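Local coordinates for protein prephenate dehydrogenase (Aquifex aeolicus, PDB 2G5C) that probably catalyses the NAD+-dependent oxidative decarboxylation of prephenate to 4-hydroxyphenylpyruvate, a step of tyrosine biosynthesis, and binds NAD, at residues F16-R21 with L45-E50; T53-V58 with K80-I85; P63-L68 with K158-D163. All blocks are in the same frame, centred on the assembly; numbering follows the deposited sequence.

Interaction 1: F16-R21 with L45-E50; sequences FAKSLR and LGIIDE
R21 and D49 form the charged end of this contact, a salt bridge of 2.7 Å from R21 NH2 to D49 OD2. The carboxylate oxygen sits at the guanidinium edge, in its plane, but the two planes stand 80° apart, and the pairing runs through OD2 alone, D49 OD1 lying 3.5 Å from R21 NH2. R21 turns at chi2 (-62°) and then runs extended, which takes its guanidinium from the helix to the loop. Both groups have further anchors: R21 NH1 bonds to the carbonyls of F25 and G27, and D49 OD2 also accepts I29 N. Replacing D49 by an alanine would probably leave R21 NH2 without its charged mate and I29 N without this acceptor. At the apolar end I47 splits its branches over two helix residues. CG2, anti to the backbone N, reaches A17, with I47 CG2 3.7 Å from A17 CB. CG1, beside that N (chi1 -52°), sends CD1 across the K18 methylenes, where I47 CD1 comes within 3.4 Å of K18 CD, a tight fit. The I47 carbonyl oxygen is buried with no polar partner; A17 CB is 3.7 Å from I47 O. I47 follows G46, whose positive phi belongs to the Schellman motif that terminates helix 36-44. The loop thus docks on helix 11-22 as it leads into strand 50-52, an arrangement of successive beta-alpha-beta crossovers in a Rossmann-type nucleotide-binding domain.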
loop_
_atom_site.group_PDB
_atom_site.type_symbol
_atom_site.label_atom_id
_atom_site.label_comp_id
_atom_site.label_asym_id
_atom_site.label_seq_id
_atom_site.Cartn_x
_atom_site.Cartn_y
_atom_site.Cartn_z
ATOM N N PHE A 16 -12.875 -23.050 -4.464
ATOM C CA PHE A 16 -12.253 -24.369 -4.504
ATOM C C PHE A 16 -13.172 -25.327 -5.246
ATOM O O PHE A 16 -12.723 -26.118 -6.074
ATOM C CB PHE A 16 -12.017 -24.902 -3.092
ATOM C CG PHE A 16 -11.417 -26.283 -3.062
ATOM C CD1 PHE A 16 -10.091 -26.488 -3.437
ATOM C CD2 PHE A 16 -12.181 -27.377 -2.675
ATOM C CE1 PHE A 16 -9.531 -27.766 -3.425
ATOM C CE2 PHE A 16 -11.635 -28.660 -2.658
ATOM C CZ PHE A 16 -10.306 -28.855 -3.034
ATOM N N ALA A 17 -14.462 -25.245 -4.943
ATOM C CA ALA A 17 -15.465 -26.100 -5.570
ATOM C C ALA A 17 -15.485 -25.924 -7.086
ATOM O O ALA A 17 -15.477 -26.899 -7.839
ATOM C CB ALA A 17 -16.846 -25.791 -4.990
ATOM N N LYS A 18 -15.510 -24.673 -7.532
ATOM C CA LYS A 18 -15.536 -24.385 -8.956
ATOM C C LYS A 18 -14.216 -24.783 -9.595
ATOM O O LYS A 18 -14.189 -25.313 -10.705
ATOM C CB LYS A 18 -15.809 -22.898 -9.183
ATOM C CG LYS A 18 -17.112 -22.418 -8.557
ATOM C CD LYS A 18 -17.369 -20.946 -8.833
ATOM C CE LYS A 18 -17.613 -20.689 -10.312
ATOM N NZ LYS A 18 -17.908 -19.254 -10.578
ATOM N N SER A 19 -13.120 -24.529 -8.892
ATOM C CA SER A 19 -11.809 -24.876 -9.414
ATOM C C SER A 19 -11.727 -26.386 -9.559
ATOM O O SER A 19 -11.027 -26.900 -10.431
ATOM C CB SER A 19 -10.707 -24.383 -8.473
ATOM O OG SER A 19 -10.686 -22.968 -8.402
ATOM N N LEU A 20 -12.459 -27.091 -8.704
ATOM C CA LEU A 20 -12.480 -28.546 -8.726
ATOM C C LEU A 20 -13.107 -29.080 -10.009
ATOM O O LEU A 20 -12.533 -29.942 -10.672
ATOM C CB LEU A 20 -13.252 -29.084 -7.517
ATOM C CG LEU A 20 -12.513 -30.112 -6.655
ATOM C CD1 LEU A 20 -12.097 -31.302 -7.499
ATOM C CD2 LEU A 20 -11.289 -29.466 -6.042
ATOM N N ARG A 21 -14.286 -28.566 -10.349
ATOM C CA ARG A 21 -14.992 -28.991 -11.556
ATOM C C ARG A 21 -14.183 -28.723 -12.816
ATOM O O ARG A 21 -13.929 -29.634 -13.606
ATOM C CB ARG A 21 -16.334 -28.268 -11.673
ATOM C CG ARG A 21 -17.379 -28.711 -10.675
ATOM C CD ARG A 21 -17.732 -30.174 -10.860
ATOM N NE ARG A 21 -18.769 -30.584 -9.921
ATOM C CZ ARG A 21 -19.074 -31.847 -9.643
ATOM N NH1 ARG A 21 -18.416 -32.838 -10.235
ATOM N NH2 ARG A 21 -20.029 -32.117 -8.763
ATOM N N LEU A 45 -26.125 -22.018 -8.547
ATOM C CA LEU A 45 -24.953 -21.631 -9.318
ATOM C C LEU A 45 -24.172 -22.842 -9.800
ATOM O O LEU A 45 -23.183 -22.706 -10.520
ATOM C CB LEU A 45 -24.040 -20.731 -8.479
ATOM C CG LEU A 45 -24.627 -19.415 -7.964
ATOM C CD1 LEU A 45 -23.540 -18.622 -7.256
ATOM C CD2 LEU A 45 -25.197 -18.613 -9.126
ATOM N N GLY A 46 -24.621 -24.027 -9.402
ATOM C CA GLY A 46 -23.934 -25.239 -9.803
ATOM C C GLY A 46 -22.576 -25.335 -9.134
ATOM O O GLY A 46 -21.667 -25.986 -9.648
ATOM N N ILE A 47 -22.437 -24.669 -7.992
ATOM C CA ILE A 47 -21.186 -24.687 -7.241
ATOM C C ILE A 47 -21.064 -26.044 -6.558
ATOM O O ILE A 47 -20.040 -26.719 -6.669
ATOM C CB ILE A 47 -21.165 -23.594 -6.155
ATOM C CG1 ILE A 47 -21.520 -22.235 -6.765
ATOM C CG2 ILE A 47 -19.787 -23.537 -5.508
ATOM C CD1 ILE A 47 -20.522 -21.736 -7.777
ATOM N N ILE A 48 -22.126 -26.426 -5.851
ATOM C CA ILE A 48 -22.193 -27.703 -5.150
ATOM C C ILE A 48 -23.422 -28.460 -5.649
ATOM O O ILE A 48 -24.351 -27.858 -6.194
ATOM C CB ILE A 48 -22.318 -27.506 -3.618
ATOM C CG1 ILE A 48 -23.613 -26.758 -3.293
ATOM C CG2 ILE A 48 -21.114 -26.725 -3.093
ATOM C CD1 ILE A 48 -23.936 -26.692 -1.819
ATOM N N ASP A 49 -23.425 -29.776 -5.468
ATOM C CA ASP A 49 -24.541 -30.607 -5.902
ATOM C C ASP A 49 -25.708 -30.501 -4.921
ATOM O O ASP A 49 -26.872 -30.483 -5.318
ATOM C CB ASP A 49 -24.091 -32.065 -6.019
ATOM C CG ASP A 49 -23.097 -32.281 -7.148
ATOM O OD1 ASP A 49 -23.499 -32.164 -8.325
ATOM O OD2 ASP A 49 -21.915 -32.566 -6.860
ATOM N N GLU A 50 -25.379 -30.427 -3.638
ATOM C CA GLU A 50 -26.375 -30.330 -2.580
ATOM C C GLU A 50 -25.680 -29.872 -1.310
ATOM O O GLU A 50 -24.469 -30.038 -1.159
ATOM C CB GLU A 50 -27.038 -31.691 -2.333
ATOM C CG GLU A 50 -27.985 -31.703 -1.132
ATOM C CD GLU A 50 -28.507 -33.089 -0.782
ATOM O OE1 GLU A 50 -29.253 -33.201 0.215
ATOM O OE2 GLU A 50 -28.176 -34.063 -1.496
#

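Interaction 2: T53-V58 with K80-I85; sequences TSIAKV and KKLSYI
I55, in the connection between strands 50-52 and 65-68, sets its whole side chain against K81, L82 and I85 of helix 72-85. This connection is the crossover of the Rossmann-type domain, carrying the chain from an outer strand to the middle of the sheet, and the I55 side chain lies about 7 Å from the bound NAD. K81 comes first along the helix. It contributes hydrocarbon rather than charge: its chain stays extended until chi4 (66°), and K81 CD passes obliquely by the branch methyl, 3.7 Å from I55 CG2. The next residue, L82, reaches the far end of I55 with one methyl, L82 CD2 standing 3.9 Å from I55 CD1. That end arrives there because I55 CG1 is anti to the backbone N (chi1 -177°), which extends the longer branch toward the helix and keeps CG2 on the K81 side. One turn after K81, I85 closes the row; it also leans on E59, just beyond the loop segment. I85 CD1 touches the stem of I55, 4.1 Å from I55 CG1, and the same methyl lies 3.7 Å from the backbone oxygen, I55 O.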
loop_
_atom_site.group_PDB
_atom_site.type_symbol
_atom_site.label_atom_id
_atom_site.label_comp_id
_atom_site.label_asym_id
_atom_site.label_seq_id
_atom_site.Cartn_x
_atom_site.Cartn_y
_atom_site.Cartn_z
ATOM N N THR A 53 -27.660 -27.205 6.241
ATOM C CA THR A 53 -27.352 -26.211 7.253
ATOM C C THR A 53 -27.217 -26.926 8.591
ATOM O O THR A 53 -26.957 -26.305 9.618
ATOM C CB THR A 53 -28.472 -25.156 7.345
ATOM O OG1 THR A 53 -28.023 -24.042 8.127
ATOM C CG2 THR A 53 -29.714 -25.754 7.990
ATOM N N SER A 54 -27.395 -28.242 8.562
ATOM C CA SER A 54 -27.299 -29.063 9.765
ATOM C C SER A 54 -26.068 -29.964 9.715
ATOM O O SER A 54 -26.001 -30.895 8.910
ATOM C CB SER A 54 -28.557 -29.919 9.915
ATOM O OG SER A 54 -28.419 -30.823 10.995
ATOM N N ILE A 55 -25.106 -29.688 10.590
ATOM C CA ILE A 55 -23.863 -30.448 10.648
ATOM C C ILE A 55 -24.098 -31.956 10.747
ATOM O O ILE A 55 -23.341 -32.744 10.186
ATOM C CB ILE A 55 -22.985 -29.972 11.842
ATOM C CG1 ILE A 55 -21.654 -30.726 11.861
ATOM C CG2 ILE A 55 -23.724 -30.186 13.151
ATOM C CD1 ILE A 55 -20.769 -30.462 10.670
ATOM N N ALA A 56 -25.151 -32.351 11.453
ATOM C CA ALA A 56 -25.476 -33.766 11.617
ATOM C C ALA A 56 -25.796 -34.421 10.275
ATOM O O ALA A 56 -25.384 -35.552 10.015
ATOM C CB ALA A 56 -26.656 -33.924 12.575
ATOM N N LYS A 57 -26.524 -33.698 9.430
ATOM C CA LYS A 57 -26.920 -34.184 8.110
ATOM C C LYS A 57 -25.748 -34.643 7.250
ATOM O O LYS A 57 -25.896 -35.532 6.412
ATOM C CB LYS A 57 -27.678 -33.091 7.353
ATOM C CG LYS A 57 -29.148 -33.373 7.099
ATOM C CD LYS A 57 -29.972 -33.252 8.367
ATOM C CE LYS A 57 -31.462 -33.258 8.049
ATOM N NZ LYS A 57 -31.841 -32.133 7.137
ATOM N N VAL A 58 -24.588 -34.025 7.449
ATOM C CA VAL A 58 -23.397 -34.356 6.675
ATOM C C VAL A 58 -23.160 -35.854 6.488
ATOM O O VAL A 58 -22.684 -36.279 5.427
ATOM C CB VAL A 58 -22.132 -33.728 7.308
ATOM C CG1 VAL A 58 -20.907 -34.107 6.498
ATOM C CG2 VAL A 58 -22.281 -32.209 7.369
ATOM N N LYS A 80 -14.506 -31.126 15.998
ATOM C CA LYS A 80 -14.946 -32.017 17.064
ATOM C C LYS A 80 -16.214 -32.769 16.674
ATOM O O LYS A 80 -16.378 -33.940 17.017
ATOM C CB LYS A 80 -15.183 -31.229 18.355
ATOM C CG LYS A 80 -13.947 -30.499 18.855
ATOM C CD LYS A 80 -14.177 -29.859 20.215
ATOM C CE LYS A 80 -14.111 -30.893 21.332
ATOM N NZ LYS A 80 -12.735 -31.459 21.471
ATOM N N LYS A 81 -17.113 -32.104 15.961
ATOM C CA LYS A 81 -18.336 -32.763 15.539
ATOM C C LYS A 81 -18.010 -33.741 14.420
ATOM O O LYS A 81 -18.500 -34.869 14.406
ATOM C CB LYS A 81 -19.365 -31.739 15.062
ATOM C CG LYS A 81 -19.804 -30.768 16.142
ATOM C CD LYS A 81 -21.224 -30.297 15.898
ATOM C CE LYS A 81 -21.600 -29.154 16.824
ATOM N NZ LYS A 81 -20.801 -27.928 16.532
ATOM N N LEU A 82 -17.161 -33.312 13.494
ATOM C CA LEU A 82 -16.765 -34.154 12.369
ATOM C C LEU A 82 -16.013 -35.416 12.782
ATOM O O LEU A 82 -16.019 -36.412 12.058
ATOM C CB LEU A 82 -15.906 -33.350 11.389
ATOM C CG LEU A 82 -16.628 -32.243 10.615
ATOM C CD1 LEU A 82 -15.645 -31.512 9.710
ATOM C CD2 LEU A 82 -17.754 -32.857 9.797
ATOM N N SER A 83 -15.364 -35.372 13.942
ATOM C CA SER A 83 -14.601 -36.515 14.428
ATOM C C SER A 83 -15.444 -37.779 14.596
ATOM O O SER A 83 -14.956 -38.886 14.371
ATOM C CB SER A 83 -13.910 -36.170 15.752
ATOM O OG SER A 83 -14.834 -35.721 16.725
ATOM N N TYR A 84 -16.706 -37.623 14.987
ATOM C CA TYR A 84 -17.570 -38.785 15.163
ATOM C C TYR A 84 -18.558 -38.996 14.017
ATOM O O TYR A 84 -19.338 -39.947 14.025
ATOM C CB TYR A 84 -18.314 -38.702 16.501
ATOM C CG TYR A 84 -19.012 -37.392 16.765
ATOM C CD1 TYR A 84 -20.096 -36.985 15.988
ATOM C CD2 TYR A 84 -18.604 -36.567 17.814
ATOM C CE1 TYR A 84 -20.763 -35.786 16.250
ATOM C CE2 TYR A 84 -19.263 -35.366 18.085
ATOM C CZ TYR A 84 -20.341 -34.983 17.301
ATOM O OH TYR A 84 -21.002 -33.805 17.570
ATOM N N ILE A 85 -18.517 -38.112 13.027
ATOM C CA ILE A 85 -19.398 -38.223 11.871
ATOM C C ILE A 85 -18.620 -38.846 10.718
ATOM O O ILE A 85 -19.106 -39.742 10.032
ATOM C CB ILE A 85 -19.910 -36.839 11.423
ATOM C CG1 ILE A 85 -20.734 -36.202 12.540
ATOM C CG2 ILE A 85 -20.739 -36.972 10.155
ATOM C CD1 ILE A 85 -21.062 -34.748 12.293
#

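Interaction 3: P63-L68 with K158-D163; sequences PDFVML and KRVWED
M67 and W161 make the close part of this buried contact. The side chains approach from opposite directions, and the terminal methyl of M67, present as selenomethionine, settles at the outer part of the indole: M67 CE is 3.5 Å from W161 CZ2 and 3.9 Å from W161 CH2. The M67 chain is bent at both chi2 (68°) and chi3 (74°), which curls that methyl toward the indole. Its selenium makes an oblique Met-aromatic contact, SE lying 5.2 Å from the centroid of the W161 six-membered ring and 60° off the ring normal. W161 also makes edge-to-face ring contacts with F16 and Y136. This is a helix packed on a sheet in the Rossmann-type domain: strand 65-68 runs in the middle of the sheet between strands 3-7 and 91-94, while helix 151-163 links strands 140-143 and 167-170 farther along. The other pair is looser, a single apolar touch of F65 CZ on V160 CG2 at 4.1 Å, oblique to the phenyl ring. Even here, where the backbones come nearest, the CA atoms of F65 and V160 are 10.6 Å apart. On the solvent side of the helix stand the exposed R159 and E162.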
loop_
_atom_site.group_PDB
_atom_site.type_symbol
_atom_site.label_atom_id
_atom_site.label_comp_id
_atom_site.label_asym_id
_atom_site.label_seq_id
_atom_site.Cartn_x
_atom_site.Cartn_y
_atom_site.Cartn_z
ATOM N N PRO A 63 -18.822 -37.833 3.337
ATOM C CA PRO A 63 -17.654 -37.238 2.680
ATOM C C PRO A 63 -16.332 -37.889 3.059
ATOM O O PRO A 63 -16.122 -38.262 4.214
ATOM C CB PRO A 63 -17.728 -35.780 3.117
ATOM C CG PRO A 63 -18.301 -35.883 4.497
ATOM C CD PRO A 63 -19.396 -36.913 4.338
ATOM N N ASP A 64 -15.448 -38.037 2.077
ATOM C CA ASP A 64 -14.138 -38.624 2.329
ATOM C C ASP A 64 -13.030 -37.591 2.123
ATOM O O ASP A 64 -11.853 -37.865 2.355
ATOM C CB ASP A 64 -13.916 -39.847 1.434
ATOM C CG ASP A 64 -14.280 -39.595 -0.012
ATOM O OD1 ASP A 64 -14.274 -40.572 -0.792
ATOM O OD2 ASP A 64 -14.570 -38.435 -0.373
ATOM N N PHE A 65 -13.426 -36.397 1.692
ATOM C CA PHE A 65 -12.491 -35.298 1.467
ATOM C C PHE A 65 -13.186 -34.021 1.938
ATOM O O PHE A 65 -14.187 -33.612 1.364
ATOM C CB PHE A 65 -12.147 -35.187 -0.020
ATOM C CG PHE A 65 -10.983 -34.284 -0.305
ATOM C CD1 PHE A 65 -9.680 -34.754 -0.186
ATOM C CD2 PHE A 65 -11.189 -32.954 -0.657
ATOM C CE1 PHE A 65 -8.594 -33.910 -0.413
ATOM C CE2 PHE A 65 -10.109 -32.099 -0.885
ATOM C CZ PHE A 65 -8.810 -32.577 -0.763
ATOM N N VAL A 66 -12.658 -33.398 2.983
ATOM C CA VAL A 66 -13.266 -32.193 3.526
ATOM C C VAL A 66 -12.353 -30.966 3.470
ATOM O O VAL A 66 -11.185 -31.030 3.847
ATOM C CB VAL A 66 -13.706 -32.431 4.987
ATOM C CG1 VAL A 66 -14.418 -31.205 5.533
ATOM C CG2 VAL A 66 -14.619 -33.654 5.053
HETATM N N MSE A 67 -12.902 -29.849 2.998
HETATM C CA MSE A 67 -12.147 -28.600 2.901
HETATM C C MSE A 67 -12.768 -27.536 3.795
HETATM O O MSE A 67 -13.786 -26.940 3.449
HETATM C CB MSE A 67 -12.122 -28.097 1.453
HETATM C CG MSE A 67 -11.412 -26.745 1.265
HETATM SE SE MSE A 67 -9.503 -26.833 1.579
HETATM C CE MSE A 67 -9.002 -27.756 -0.039
ATOM N N LEU A 68 -12.153 -27.310 4.952
ATOM C CA LEU A 68 -12.633 -26.310 5.891
ATOM C C LEU A 68 -12.398 -24.933 5.272
ATOM O O LEU A 68 -11.252 -24.507 5.070
ATOM C CB LEU A 68 -11.893 -26.449 7.224
ATOM C CG LEU A 68 -12.074 -27.817 7.897
ATOM C CD1 LEU A 68 -11.248 -27.872 9.166
ATOM C CD2 LEU A 68 -13.543 -28.054 8.211
ATOM N N LYS A 158 -1.761 -32.436 -1.661
ATOM C CA LYS A 158 -0.805 -31.714 -2.495
ATOM C C LYS A 158 -1.195 -31.814 -3.964
ATOM O O LYS A 158 -1.293 -30.805 -4.661
ATOM C CB LYS A 158 0.608 -32.276 -2.314
ATOM C CG LYS A 158 1.630 -31.660 -3.264
ATOM C CD LYS A 158 3.029 -32.215 -3.044
ATOM C CE LYS A 158 4.017 -31.620 -4.041
ATOM N NZ LYS A 158 5.387 -32.184 -3.879
ATOM N N ARG A 159 -1.418 -33.037 -4.434
ATOM C CA ARG A 159 -1.794 -33.253 -5.826
ATOM C C ARG A 159 -3.075 -32.517 -6.203
ATOM O O ARG A 159 -3.191 -32.000 -7.313
ATOM C CB ARG A 159 -1.969 -34.748 -6.112
ATOM C CG ARG A 159 -0.686 -35.560 -6.033
ATOM C CD ARG A 159 -0.895 -36.962 -6.608
ATOM N NE ARG A 159 0.298 -37.800 -6.507
ATOM C CZ ARG A 159 0.816 -38.230 -5.359
ATOM N NH1 ARG A 159 0.244 -37.900 -4.209
ATOM N NH2 ARG A 159 1.904 -38.992 -5.361
ATOM N N VAL A 160 -4.035 -32.478 -5.281
ATOM C CA VAL A 160 -5.307 -31.809 -5.530
ATOM C C VAL A 160 -5.094 -30.321 -5.794
ATOM O O VAL A 160 -5.599 -29.774 -6.774
ATOM C CB VAL A 160 -6.267 -31.964 -4.333
ATOM C CG1 VAL A 160 -7.589 -31.268 -4.632
ATOM C CG2 VAL A 160 -6.495 -33.437 -4.039
ATOM N N TRP A 161 -4.349 -29.668 -4.909
ATOM C CA TRP A 161 -4.068 -28.246 -5.068
ATOM C C TRP A 161 -3.379 -27.985 -6.403
ATOM O O TRP A 161 -3.699 -27.026 -7.102
ATOM C CB TRP A 161 -3.190 -27.757 -3.922
ATOM C CG TRP A 161 -3.956 -27.448 -2.672
ATOM C CD1 TRP A 161 -3.756 -27.985 -1.435
ATOM C CD2 TRP A 161 -4.994 -26.471 -2.523
ATOM N NE1 TRP A 161 -4.599 -27.398 -0.522
ATOM C CE2 TRP A 161 -5.369 -26.465 -1.164
ATOM C CE3 TRP A 161 -5.644 -25.598 -3.408
ATOM C CZ2 TRP A 161 -6.366 -25.615 -0.662
ATOM C CZ3 TRP A 161 -6.633 -24.755 -2.911
ATOM C CH2 TRP A 161 -6.983 -24.771 -1.551
ATOM N N GLU A 162 -2.432 -28.847 -6.754
ATOM C CA GLU A 162 -1.711 -28.708 -8.012
ATOM C C GLU A 162 -2.674 -28.878 -9.184
ATOM O O GLU A 162 -2.496 -28.266 -10.236
ATOM C CB GLU A 162 -0.591 -29.750 -8.104
ATOM C CG GLU A 162 0.396 -29.694 -6.949
ATOM C CD GLU A 162 1.550 -30.665 -7.106
ATOM O OE1 GLU A 162 1.310 -31.890 -7.160
ATOM O OE2 GLU A 162 2.704 -30.200 -7.173
ATOM N N ASP A 163 -3.696 -29.709 -8.996
ATOM C CA ASP A 163 -4.682 -29.950 -10.043
ATOM C C ASP A 163 -5.532 -28.718 -10.306
ATOM O O ASP A 163 -6.163 -28.601 -11.354
ATOM C CB ASP A 163 -5.579 -31.133 -9.672
ATOM C CG ASP A 163 -4.895 -32.474 -9.893
ATOM O OD1 ASP A 163 -4.493 -32.749 -11.044
ATOM O OD2 ASP A 163 -4.758 -33.251 -8.922
#

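In the fold
All three contacts belong to the NAD-binding domain and are built around its mixed sheet. Interaction 1 closes first along the chain; its loop 45-50 runs through strand 50-52 to segment 53-58 of interaction 2. Interactions 2 and 3 alternate in sequence, since 63-68 lies between 53-58 and 80-85, and they touch where V58 O meets P63 CD at 3.5 Å. Interactions 1 and 3 have centres about 13 Å apart and join through F16, so helix 11-22 touches loop 45-50 on one part of its surface and, through F16, strand 65-68 and helix 151-163 on another. The centre of interaction 2 lies about 20 Å from that of interaction 1 and about 19 Å from that of interaction 3.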